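Pesticidal crystal protein Cry2Aa (Bacillus thuringiensis serovar kurstaki, PDB 1I5P) kills mosquito and moth larvae by binding to their midgut epithelial cells and promoting colloid-osmotic lysis. Local coordinates at residues Arg9-Val18 against Thr400-Ala408; Pro372-Asp383 against Arg412-Ile423. All coordinates share one frame; numbering follows the deposited sequence.

Contact 1: Arg9-Val18 against Thr400-Ala408; sequences RTTICDAYNV and TTLSLRCGA
R9, T11, C13 and V18 of the N-terminal segment lie against L402, L404 and C406 at the edge of the beta-prism domain of this delta-endotoxin. The segment 9-18 has no regular secondary structure, and it covers the turn that joins strands 397-400 and 405-407 of an antiparallel sheet. No hydrogen bond crosses between the two segments; the contact is made by apolar groups and one guanidinium. L404 holds the middle with a forked end: CD1 abuts T11, 3.3 Å from T11 CB, while CD2 meets the sulfur of C13, L404 CD2 to C13 SG being 3.4 Å. L402 has CG anti to its backbone N (chi1 -161°), which carries the two methyls up to C13. Its CD2 is 3.3 Å from C13 SG, and the V18 side chain crosses that of L402 at about a right angle, with V18 CG1 packed against L402 CG at 3.4 Å. At the other end the guanidinium of R9 lies over C406, whose CB sits 3.3 Å above the guanidinium plane and toward its rim. C406 SG lies over a face of the same group and is disulfide-bonded to C362, which ties strand 405-407 to strand 360-363.

The arginine is also held from outside the segment: R9 NH1 gives a hydrogen bond to S363 O, next to the disulfide. Within the segment, R9 NH2 adds a short but bent, weak bond to T11 OG1. Further out, L366 touches both V18 and L402, and V365 backs L404, so the loop after strand 360-363 shares the apolar patch. Of the carbons of R9, CD comes nearest C406, 3.3 Å from C406 SG.

Contact 2: Pro372-Asp383 against Arg412-Ile423; sequences PFVRSWLDSGTD and RGNSNYFPDYFI
R375 leaves its strand with CG anti to the backbone N (chi1 -171°) and bends at chi3, and Y417, also anti at chi1 (166°), turns its ring to meet it. The guanidinium lies flat on the ring, centres 4.4 Å apart and planes at 22°, with R375 NH2 over the ring face. In the guanidinium plane, R375 NH1 gives a hydrogen bond to S415 OG at 2.7 Å. The same nitrogen also forms a salt bridge with D45.

These side chains flank an antiparallel edge of the middle domain, where the weakly bonded strand 415-416 runs beside strand 373-377. S376 and N416 are a hydrogen-bonded pair, N416 N to S376 O being 2.6 Å. Their side chains pair as well: N416 ND2 donates to S376 OG, which also bonds S466 OG. S415 CB packs over the five-membered ring of W377 as a CH-pi contact, 3.7 Å from its centroid. V374 and R375 both face Q399 in a classic beta bulge; just before it, I423 N bonds F373 O, and V374 CG1 and P372 CG both touch the F422 ring.

At the other end D379 OD2 accepts N414 N at 2.7 Å from above the carboxylate plane, and one water accepts from both L378 N and N416 ND2. R412 grips D383 end-on in a nearly coplanar salt bridge, R412 NH1 to D383 OD2 being 2.7 Å, both oxygens using syn lone pairs.

Two arginines, each paired with a carboxylate, the D379 carboxylate bound to the N414 backbone N-H, and bridging waters therefore supplement few backbone bonds. The stack and the S415 bond together restrict rotation of the R375 guanidinium, and D45 probably balances its charge, as D383 does for R412.

How the contacts relate
Contacts 1 and 2 have centres about 16 Å apart and meet on one four-stranded antiparallel sheet of the middle domain, in the order 405-407, 397-400, 373-377, 415-416. Contact 1 lies at the 405-407 edge and contact 2 takes in the opposite edge. Along the chain the segments alternate: 9-18, 372-383, 400-408, 412-423. They touch directly, since T401 N probably bonds P372 O and R405 makes a cation-pi contact with W377. Contact 1, at the protein surface, sets the N-terminal segment against the 405-407 edge and the turn before it, whereas contact 2, nearer the chain's centre, leads through strand 422-430 into another sheet and faces helix 238-259 of the N-terminal domain.

Contact 1: Arg9-Val18 against Thr400-Ala408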
loop_
_atom_site.group_PDB
_atom_site.type_symbol
_atom_site.label_atom_id
_atom_site.label_comp_id
_atom_site.label_asym_id
_atom_site.label_seq_id
_atom_site.Cartn_x
_atom_site.Cartn_y
_atom_site.Cartn_z
ATOM N N ARG A 9 11.067 -13.917 20.923
ATOM C CA ARG A 9 12.015 -15.003 20.663
ATOM C C ARG A 9 13.043 -15.177 21.791
ATOM O O ARG A 9 13.279 -16.306 22.227
ATOM C CB ARG A 9 12.741 -14.782 19.331
ATOM C CG ARG A 9 14.042 -14.006 19.450
ATOM C CD ARG A 9 14.147 -12.931 18.394
ATOM N NE ARG A 9 15.309 -12.072 18.614
ATOM C CZ ARG A 9 15.339 -10.770 18.344
ATOM N NH1 ARG A 9 14.267 -10.163 17.844
ATOM N NH2 ARG A 9 16.441 -10.073 18.571
ATOM N N THR A 10 13.662 -14.081 22.249
ATOM C CA THR A 10 14.644 -14.155 23.345
ATOM C C THR A 10 15.458 -12.890 23.669
ATOM O O THR A 10 15.530 -12.489 24.833
ATOM C CB THR A 10 15.652 -15.319 23.124
ATOM O OG1 THR A 10 16.393 -15.544 24.332
ATOM C CG2 THR A 10 16.620 -14.994 21.986
ATOM N N THR A 11 16.063 -12.269 22.655
ATOM C CA THR A 11 16.898 -11.076 22.850
ATOM C C THR A 11 16.296 -10.032 23.799
ATOM O O THR A 11 15.172 -9.566 23.600
ATOM C CB THR A 11 17.224 -10.390 21.499
ATOM O OG1 THR A 11 17.653 -11.373 20.549
ATOM C CG2 THR A 11 18.344 -9.369 21.678
ATOM N N ILE A 12 17.068 -9.660 24.818
ATOM C CA ILE A 12 16.636 -8.691 25.829
ATOM C C ILE A 12 16.899 -7.237 25.435
ATOM O O ILE A 12 17.790 -6.949 24.630
ATOM C CB ILE A 12 17.358 -8.937 27.176
ATOM C CG1 ILE A 12 18.158 -10.243 27.117
ATOM C CG2 ILE A 12 16.342 -8.984 28.310
ATOM C CD1 ILE A 12 18.975 -10.523 28.368
ATOM N N CYS A 13 16.123 -6.325 26.016
ATOM C CA CYS A 13 16.284 -4.896 25.754
ATOM C C CYS A 13 15.396 -4.059 26.678
ATOM O O CYS A 13 15.344 -2.832 26.571
ATOM C CB CYS A 13 15.979 -4.582 24.286
ATOM S SG CYS A 13 17.178 -3.451 23.522
ATOM N N ASP A 14 14.705 -4.744 27.586
ATOM C CA ASP A 14 13.817 -4.121 28.574
ATOM C C ASP A 14 12.727 -3.212 28.013
ATOM O O ASP A 14 12.922 -2.523 27.011
ATOM C CB ASP A 14 14.640 -3.343 29.608
ATOM C CG ASP A 14 14.242 -3.675 31.037
ATOM O OD1 ASP A 14 13.178 -4.306 31.230
ATOM O OD2 ASP A 14 14.990 -3.301 31.966
ATOM N N ALA A 15 11.578 -3.220 28.687
ATOM C CA ALA A 15 10.429 -2.410 28.296
ATOM C C ALA A 15 10.727 -0.930 28.504
ATOM O O ALA A 15 10.282 -0.083 27.727
ATOM C CB ALA A 15 9.202 -2.818 29.111
ATOM N N TYR A 16 11.475 -0.620 29.561
ATOM C CA TYR A 16 11.835 0.763 29.843
ATOM C C TYR A 16 12.843 1.228 28.791
ATOM O O TYR A 16 14.022 1.450 29.093
ATOM C CB TYR A 16 12.455 0.894 31.240
ATOM C CG TYR A 16 12.691 2.336 31.640
ATOM C CD1 TYR A 16 11.625 3.159 32.007
ATOM C CD2 TYR A 16 13.969 2.898 31.586
ATOM C CE1 TYR A 16 11.824 4.507 32.306
ATOM C CE2 TYR A 16 14.179 4.245 31.881
ATOM C CZ TYR A 16 13.104 5.044 32.239
ATOM O OH TYR A 16 13.305 6.381 32.510
ATOM N N ASN A 17 12.367 1.362 27.552
ATOM C CA ASN A 17 13.190 1.794 26.420
ATOM C C ASN A 17 12.387 1.698 25.117
ATOM O O ASN A 17 12.722 2.352 24.124
ATOM C CB ASN A 17 14.451 0.926 26.309
ATOM C CG ASN A 17 15.362 1.354 25.169
ATOM O OD1 ASN A 17 15.674 0.561 24.276
ATOM N ND2 ASN A 17 15.795 2.609 25.194
ATOM N N VAL A 18 11.330 0.882 25.136
ATOM C CA VAL A 18 10.455 0.667 23.975
ATOM C C VAL A 18 9.091 0.099 24.396
ATOM O O VAL A 18 8.361 -0.468 23.576
ATOM C CB VAL A 18 11.091 -0.331 22.966
ATOM C CG1 VAL A 18 12.102 0.378 22.075
ATOM C CG2 VAL A 18 11.763 -1.467 23.727
ATOM N N THR A 400 13.399 -4.919 14.484
ATOM C CA THR A 400 12.218 -4.244 15.014
ATOM C C THR A 400 12.432 -2.753 15.241
ATOM O O THR A 400 13.544 -2.252 15.106
ATOM C CB THR A 400 11.807 -4.870 16.354
ATOM O OG1 THR A 400 12.784 -4.546 17.352
ATOM C CG2 THR A 400 11.715 -6.388 16.225
ATOM N N THR A 401 11.352 -2.052 15.583
ATOM C CA THR A 401 11.407 -0.619 15.861
ATOM C C THR A 401 12.509 -0.421 16.886
ATOM O O THR A 401 13.116 0.643 16.982
ATOM C CB THR A 401 10.082 -0.114 16.453
ATOM O OG1 THR A 401 9.691 -0.962 17.541
ATOM C CG2 THR A 401 8.993 -0.118 15.392
ATOM N N LEU A 402 12.739 -1.466 17.668
ATOM C CA LEU A 402 13.802 -1.460 18.645
ATOM C C LEU A 402 14.897 -2.112 17.808
ATOM O O LEU A 402 14.623 -3.044 17.055
ATOM C CB LEU A 402 13.431 -2.347 19.831
ATOM C CG LEU A 402 14.194 -2.116 21.134
ATOM C CD1 LEU A 402 13.861 -3.240 22.102
ATOM C CD2 LEU A 402 15.694 -2.065 20.866
ATOM N N SER A 403 16.127 -1.638 17.915
ATOM C CA SER A 403 17.198 -2.210 17.110
ATOM C C SER A 403 17.407 -3.717 17.272
ATOM O O SER A 403 18.461 -4.239 16.923
ATOM C CB SER A 403 18.494 -1.463 17.394
ATOM O OG SER A 403 18.339 -0.094 17.060
ATOM N N LEU A 404 16.401 -4.411 17.795
ATOM C CA LEU A 404 16.483 -5.856 17.980
ATOM C C LEU A 404 16.451 -6.546 16.631
ATOM O O LEU A 404 15.516 -6.372 15.853
ATOM C CB LEU A 404 15.322 -6.356 18.838
ATOM C CG LEU A 404 15.419 -6.231 20.362
ATOM C CD1 LEU A 404 15.592 -7.618 20.951
ATOM C CD2 LEU A 404 16.573 -5.316 20.766
ATOM N N ARG A 405 17.479 -7.339 16.365
ATOM C CA ARG A 405 17.580 -8.039 15.101
ATOM C C ARG A 405 17.733 -9.544 15.261
ATOM O O ARG A 405 18.418 -10.027 16.153
ATOM C CB ARG A 405 18.775 -7.501 14.315
ATOM C CG ARG A 405 18.993 -8.161 12.966
ATOM C CD ARG A 405 20.302 -7.653 12.397
ATOM N NE ARG A 405 20.314 -6.193 12.363
ATOM C CZ ARG A 405 21.396 -5.455 12.157
ATOM N NH1 ARG A 405 22.575 -6.031 11.970
ATOM N NH2 ARG A 405 21.295 -4.134 12.122
ATOM N N CYS A 406 17.064 -10.283 14.393
ATOM C CA CYS A 406 17.179 -11.715 14.403
ATOM C C CYS A 406 16.919 -12.265 12.987
ATOM O O CYS A 406 16.556 -11.526 12.057
ATOM C CB CYS A 406 16.252 -12.311 15.473
ATOM S SG CYS A 406 14.446 -12.136 15.250
ATOM N N GLY A 407 17.181 -13.551 12.808
ATOM C CA GLY A 407 17.003 -14.156 11.503
ATOM C C GLY A 407 17.945 -15.328 11.323
ATOM O O GLY A 407 18.564 -15.784 12.282
ATOM N N ALA A 408 18.064 -15.819 10.095
ATOM C CA ALA A 408 18.928 -16.957 9.827
ATOM C C ALA A 408 20.404 -16.602 9.936
ATOM O O ALA A 408 21.160 -17.280 10.629
ATOM C CB ALA A 408 18.625 -17.532 8.450
#

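Contact 2: Pro372-Asp383 against Arg412-Ile423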
loop_
_atom_site.group_PDB
_atom_site.type_symbol
_atom_site.label_atom_id
_atom_site.label_comp_id
_atom_site.label_asym_id
_atom_site.label_seq_id
_atom_site.Cartn_x
_atom_site.Cartn_y
_atom_site.Cartn_z
ATOM N N PRO A 372 7.162 -3.867 16.523
ATOM C CA PRO A 372 7.013 -4.614 15.275
ATOM C C PRO A 372 8.268 -4.577 14.412
ATOM O O PRO A 372 9.153 -3.740 14.609
ATOM C CB PRO A 372 5.856 -3.899 14.591
ATOM C CG PRO A 372 6.092 -2.471 15.007
ATOM C CD PRO A 372 6.353 -2.638 16.492
ATOM N N PHE A 373 8.334 -5.491 13.453
ATOM C CA PHE A 373 9.454 -5.548 12.525
ATOM C C PHE A 373 9.252 -4.397 11.542
ATOM O O PHE A 373 8.111 -4.076 11.196
ATOM C CB PHE A 373 9.441 -6.873 11.761
ATOM C CG PHE A 373 9.860 -8.058 12.582
ATOM C CD1 PHE A 373 8.962 -9.081 12.856
ATOM C CD2 PHE A 373 11.165 -8.165 13.060
ATOM C CE1 PHE A 373 9.356 -10.196 13.589
ATOM C CE2 PHE A 373 11.570 -9.274 13.794
ATOM C CZ PHE A 373 10.666 -10.292 14.060
ATOM N N VAL A 374 10.341 -3.770 11.100
ATOM C CA VAL A 374 10.244 -2.674 10.136
ATOM C C VAL A 374 11.285 -2.780 9.021
ATOM O O VAL A 374 11.097 -2.228 7.929
ATOM C CB VAL A 374 10.383 -1.280 10.829
ATOM C CG1 VAL A 374 9.166 -1.013 11.702
ATOM C CG2 VAL A 374 11.657 -1.216 11.671
ATOM N N ARG A 375 12.363 -3.511 9.279
ATOM C CA ARG A 375 13.430 -3.637 8.296
ATOM C C ARG A 375 13.866 -5.088 8.099
ATOM O O ARG A 375 13.951 -5.853 9.064
ATOM C CB ARG A 375 14.615 -2.779 8.753
ATOM C CG ARG A 375 15.742 -2.622 7.751
ATOM C CD ARG A 375 16.847 -1.753 8.342
ATOM N NE ARG A 375 16.452 -0.356 8.547
ATOM C CZ ARG A 375 16.628 0.614 7.652
ATOM N NH1 ARG A 375 17.189 0.339 6.480
ATOM N NH2 ARG A 375 16.277 1.866 7.937
ATOM N N SER A 376 14.138 -5.466 6.850
ATOM C CA SER A 376 14.575 -6.831 6.546
ATOM C C SER A 376 15.774 -6.874 5.592
ATOM O O SER A 376 16.004 -5.939 4.827
ATOM C CB SER A 376 13.428 -7.622 5.922
ATOM O OG SER A 376 13.083 -7.085 4.652
ATOM N N TRP A 377 16.533 -7.965 5.666
ATOM C CA TRP A 377 17.688 -8.222 4.800
ATOM C C TRP A 377 17.373 -9.579 4.175
ATOM O O TRP A 377 17.274 -10.581 4.879
ATOM C CB TRP A 377 18.980 -8.312 5.615
ATOM C CG TRP A 377 19.428 -6.999 6.177
ATOM C CD1 TRP A 377 20.344 -6.145 5.636
ATOM C CD2 TRP A 377 18.969 -6.384 7.385
ATOM N NE1 TRP A 377 20.487 -5.037 6.434
ATOM C CE2 TRP A 377 19.653 -5.156 7.511
ATOM C CE3 TRP A 377 18.042 -6.752 8.370
ATOM C CZ2 TRP A 377 19.442 -4.291 8.591
ATOM C CZ3 TRP A 377 17.831 -5.892 9.443
ATOM C CH2 TRP A 377 18.529 -4.674 9.543
ATOM N N LEU A 378 17.217 -9.613 2.856
ATOM C CA LEU A 378 16.853 -10.845 2.176
ATOM C C LEU A 378 17.796 -11.278 1.059
ATOM O O LEU A 378 17.572 -12.306 0.411
ATOM C CB LEU A 378 15.449 -10.683 1.600
ATOM C CG LEU A 378 14.404 -10.129 2.574
ATOM C CD1 LEU A 378 13.184 -9.633 1.804
ATOM C CD2 LEU A 378 14.019 -11.216 3.571
ATOM N N ASP A 379 18.843 -10.496 0.836
ATOM C CA ASP A 379 19.805 -10.784 -0.224
ATOM C C ASP A 379 20.626 -12.045 0.015
ATOM O O ASP A 379 20.808 -12.486 1.153
ATOM C CB ASP A 379 20.769 -9.604 -0.403
ATOM C CG ASP A 379 20.088 -8.360 -0.958
ATOM O OD1 ASP A 379 18.882 -8.420 -1.287
ATOM O OD2 ASP A 379 20.768 -7.321 -1.075
ATOM N N SER A 380 21.109 -12.619 -1.083
ATOM C CA SER A 380 21.964 -13.796 -1.045
ATOM C C SER A 380 23.212 -13.379 -1.810
ATOM O O SER A 380 23.208 -12.350 -2.488
ATOM C CB SER A 380 21.311 -14.977 -1.762
ATOM O OG SER A 380 21.294 -14.756 -3.162
ATOM N N GLY A 381 24.268 -14.176 -1.713
ATOM C CA GLY A 381 25.490 -13.853 -2.419
ATOM C C GLY A 381 26.614 -14.854 -2.211
ATOM O O GLY A 381 26.497 -15.810 -1.438
ATOM N N THR A 382 27.716 -14.633 -2.915
ATOM C CA THR A 382 28.858 -15.517 -2.793
ATOM C C THR A 382 30.126 -14.717 -2.587
ATOM O O THR A 382 30.416 -13.797 -3.349
ATOM C CB THR A 382 29.036 -16.388 -4.054
ATOM O OG1 THR A 382 27.841 -17.141 -4.291
ATOM C CG2 THR A 382 30.206 -17.350 -3.875
ATOM N N ASP A 383 30.866 -15.050 -1.537
ATOM C CA ASP A 383 32.129 -14.383 -1.265
ATOM C C ASP A 383 33.247 -15.338 -1.666
ATOM O O ASP A 383 33.147 -16.545 -1.451
ATOM C CB ASP A 383 32.273 -14.048 0.220
ATOM C CG ASP A 383 31.192 -13.118 0.726
ATOM O OD1 ASP A 383 30.781 -12.211 -0.026
ATOM O OD2 ASP A 383 30.764 -13.289 1.890
ATOM N N ARG A 412 23.355 -8.072 5.823
ATOM C CA ARG A 412 24.244 -7.517 4.812
ATOM C C ARG A 412 23.462 -7.376 3.515
ATOM O O ARG A 412 22.393 -7.969 3.362
ATOM C CB ARG A 412 25.478 -8.411 4.611
ATOM C CG ARG A 412 25.187 -9.862 4.282
ATOM C CD ARG A 412 26.486 -10.673 4.186
ATOM N NE ARG A 412 27.351 -10.229 3.089
ATOM C CZ ARG A 412 28.461 -10.855 2.706
ATOM N NH1 ARG A 412 28.854 -11.957 3.329
ATOM N NH2 ARG A 412 29.176 -10.385 1.689
ATOM N N GLY A 413 23.993 -6.587 2.588
ATOM C CA GLY A 413 23.313 -6.368 1.325
ATOM C C GLY A 413 22.233 -5.321 1.509
ATOM O O GLY A 413 22.217 -4.631 2.528
ATOM N N ASN A 414 21.327 -5.190 0.546
ATOM C CA ASN A 414 20.258 -4.198 0.669
ATOM C C ASN A 414 19.284 -4.557 1.778
ATOM O O ASN A 414 18.905 -5.718 1.929
ATOM C CB ASN A 414 19.444 -4.092 -0.624
ATOM C CG ASN A 414 20.247 -3.581 -1.797
ATOM O OD1 ASN A 414 21.063 -2.679 -1.664
ATOM N ND2 ASN A 414 19.990 -4.150 -2.970
ATOM N N SER A 415 18.879 -3.558 2.552
ATOM C CA SER A 415 17.895 -3.785 3.599
ATOM C C SER A 415 16.611 -3.190 3.036
ATOM O O SER A 415 16.649 -2.220 2.273
ATOM C CB SER A 415 18.276 -3.078 4.905
ATOM O OG SER A 415 17.919 -1.710 4.874
ATOM N N ASN A 416 15.480 -3.780 3.398
ATOM C CA ASN A 416 14.192 -3.314 2.912
ATOM C C ASN A 416 13.461 -2.576 4.016
ATOM O O ASN A 416 13.231 -3.110 5.096
ATOM C CB ASN A 416 13.387 -4.508 2.410
ATOM C CG ASN A 416 14.198 -5.381 1.474
ATOM O OD1 ASN A 416 14.507 -4.976 0.348
ATOM N ND2 ASN A 416 14.568 -6.577 1.936
ATOM N N TYR A 417 13.093 -1.335 3.725
ATOM C CA TYR A 417 12.416 -0.493 4.699
ATOM C C TYR A 417 11.863 0.746 4.007
ATOM O O TYR A 417 12.456 1.240 3.050
ATOM C CB TYR A 417 13.423 -0.068 5.773
ATOM C CG TYR A 417 12.959 1.070 6.649
ATOM C CD1 TYR A 417 12.096 0.840 7.717
ATOM C CD2 TYR A 417 13.350 2.390 6.387
ATOM C CE1 TYR A 417 11.626 1.883 8.502
ATOM C CE2 TYR A 417 12.883 3.446 7.168
ATOM C CZ TYR A 417 12.019 3.183 8.221
ATOM O OH TYR A 417 11.518 4.221 8.972
ATOM N N PHE A 418 10.724 1.236 4.483
ATOM C CA PHE A 418 10.112 2.444 3.935
ATOM C C PHE A 418 9.545 3.245 5.104
ATOM O O PHE A 418 8.902 2.676 5.985
ATOM C CB PHE A 418 8.988 2.096 2.948
ATOM C CG PHE A 418 9.408 1.152 1.853
ATOM C CD1 PHE A 418 9.309 -0.226 2.029
ATOM C CD2 PHE A 418 9.915 1.641 0.652
ATOM C CE1 PHE A 418 9.707 -1.112 1.019
ATOM C CE2 PHE A 418 10.318 0.772 -0.364
ATOM C CZ PHE A 418 10.214 -0.610 -0.179
ATOM N N PRO A 419 9.769 4.573 5.124
ATOM C CA PRO A 419 9.273 5.440 6.201
ATOM C C PRO A 419 7.795 5.224 6.465
ATOM O O PRO A 419 7.006 5.141 5.524
ATOM C CB PRO A 419 9.572 6.847 5.674
ATOM C CG PRO A 419 10.832 6.628 4.900
ATOM C CD PRO A 419 10.483 5.374 4.114
ATOM N N ASP A 420 7.435 5.120 7.743
ATOM C CA ASP A 420 6.045 4.905 8.167
ATOM C C ASP A 420 5.444 3.571 7.729
ATOM O O ASP A 420 4.241 3.335 7.881
ATOM C CB ASP A 420 5.161 6.060 7.690
ATOM C CG ASP A 420 5.546 7.388 8.331
ATOM O OD1 ASP A 420 5.547 7.476 9.580
ATOM O OD2 ASP A 420 5.849 8.342 7.583
ATOM N N TYR A 421 6.276 2.695 7.178
ATOM C CA TYR A 421 5.804 1.375 6.778
ATOM C C TYR A 421 6.336 0.363 7.767
ATOM O O TYR A 421 7.496 0.433 8.181
ATOM C CB TYR A 421 6.298 0.989 5.379
ATOM C CG TYR A 421 5.498 1.573 4.236
ATOM C CD1 TYR A 421 5.624 2.917 3.889
ATOM C CD2 TYR A 421 4.646 0.771 3.473
ATOM C CE1 TYR A 421 4.934 3.452 2.815
ATOM C CE2 TYR A 421 3.946 1.298 2.388
ATOM C CZ TYR A 421 4.097 2.637 2.064
ATOM O OH TYR A 421 3.411 3.166 0.994
ATOM N N PHE A 422 5.482 -0.572 8.157
ATOM C CA PHE A 422 5.885 -1.623 9.077
ATOM C C PHE A 422 5.814 -2.944 8.338
ATOM O O PHE A 422 5.035 -3.098 7.393
ATOM C CB PHE A 422 4.948 -1.694 10.291
ATOM C CG PHE A 422 4.903 -0.435 11.110
ATOM C CD1 PHE A 422 4.018 0.588 10.789
ATOM C CD2 PHE A 422 5.752 -0.270 12.195
ATOM C CE1 PHE A 422 3.972 1.756 11.546
ATOM C CE2 PHE A 422 5.716 0.902 12.962
ATOM C CZ PHE A 422 4.822 1.915 12.629
ATOM N N ILE A 423 6.639 -3.897 8.753
ATOM C CA ILE A 423 6.583 -5.205 8.138
ATOM C C ILE A 423 5.442 -5.895 8.881
ATOM O O ILE A 423 5.634 -6.420 9.974
ATOM C CB ILE A 423 7.896 -5.984 8.335
ATOM C CG1 ILE A 423 9.014 -5.323 7.520
ATOM C CG2 ILE A 423 7.712 -7.435 7.901
ATOM C CD1 ILE A 423 10.380 -5.937 7.739
HETATM O O HOH W 1 6.005 -7.026 12.795
HETATM O O HOH W 2 9.236 -0.837 6.463
HETATM O O HOH W 3 17.127 -7.593 0.927
HETATM O O HOH W 4 20.032 -8.261 2.292
HETATM O O HOH W 5 18.059 -6.287 -2.522
#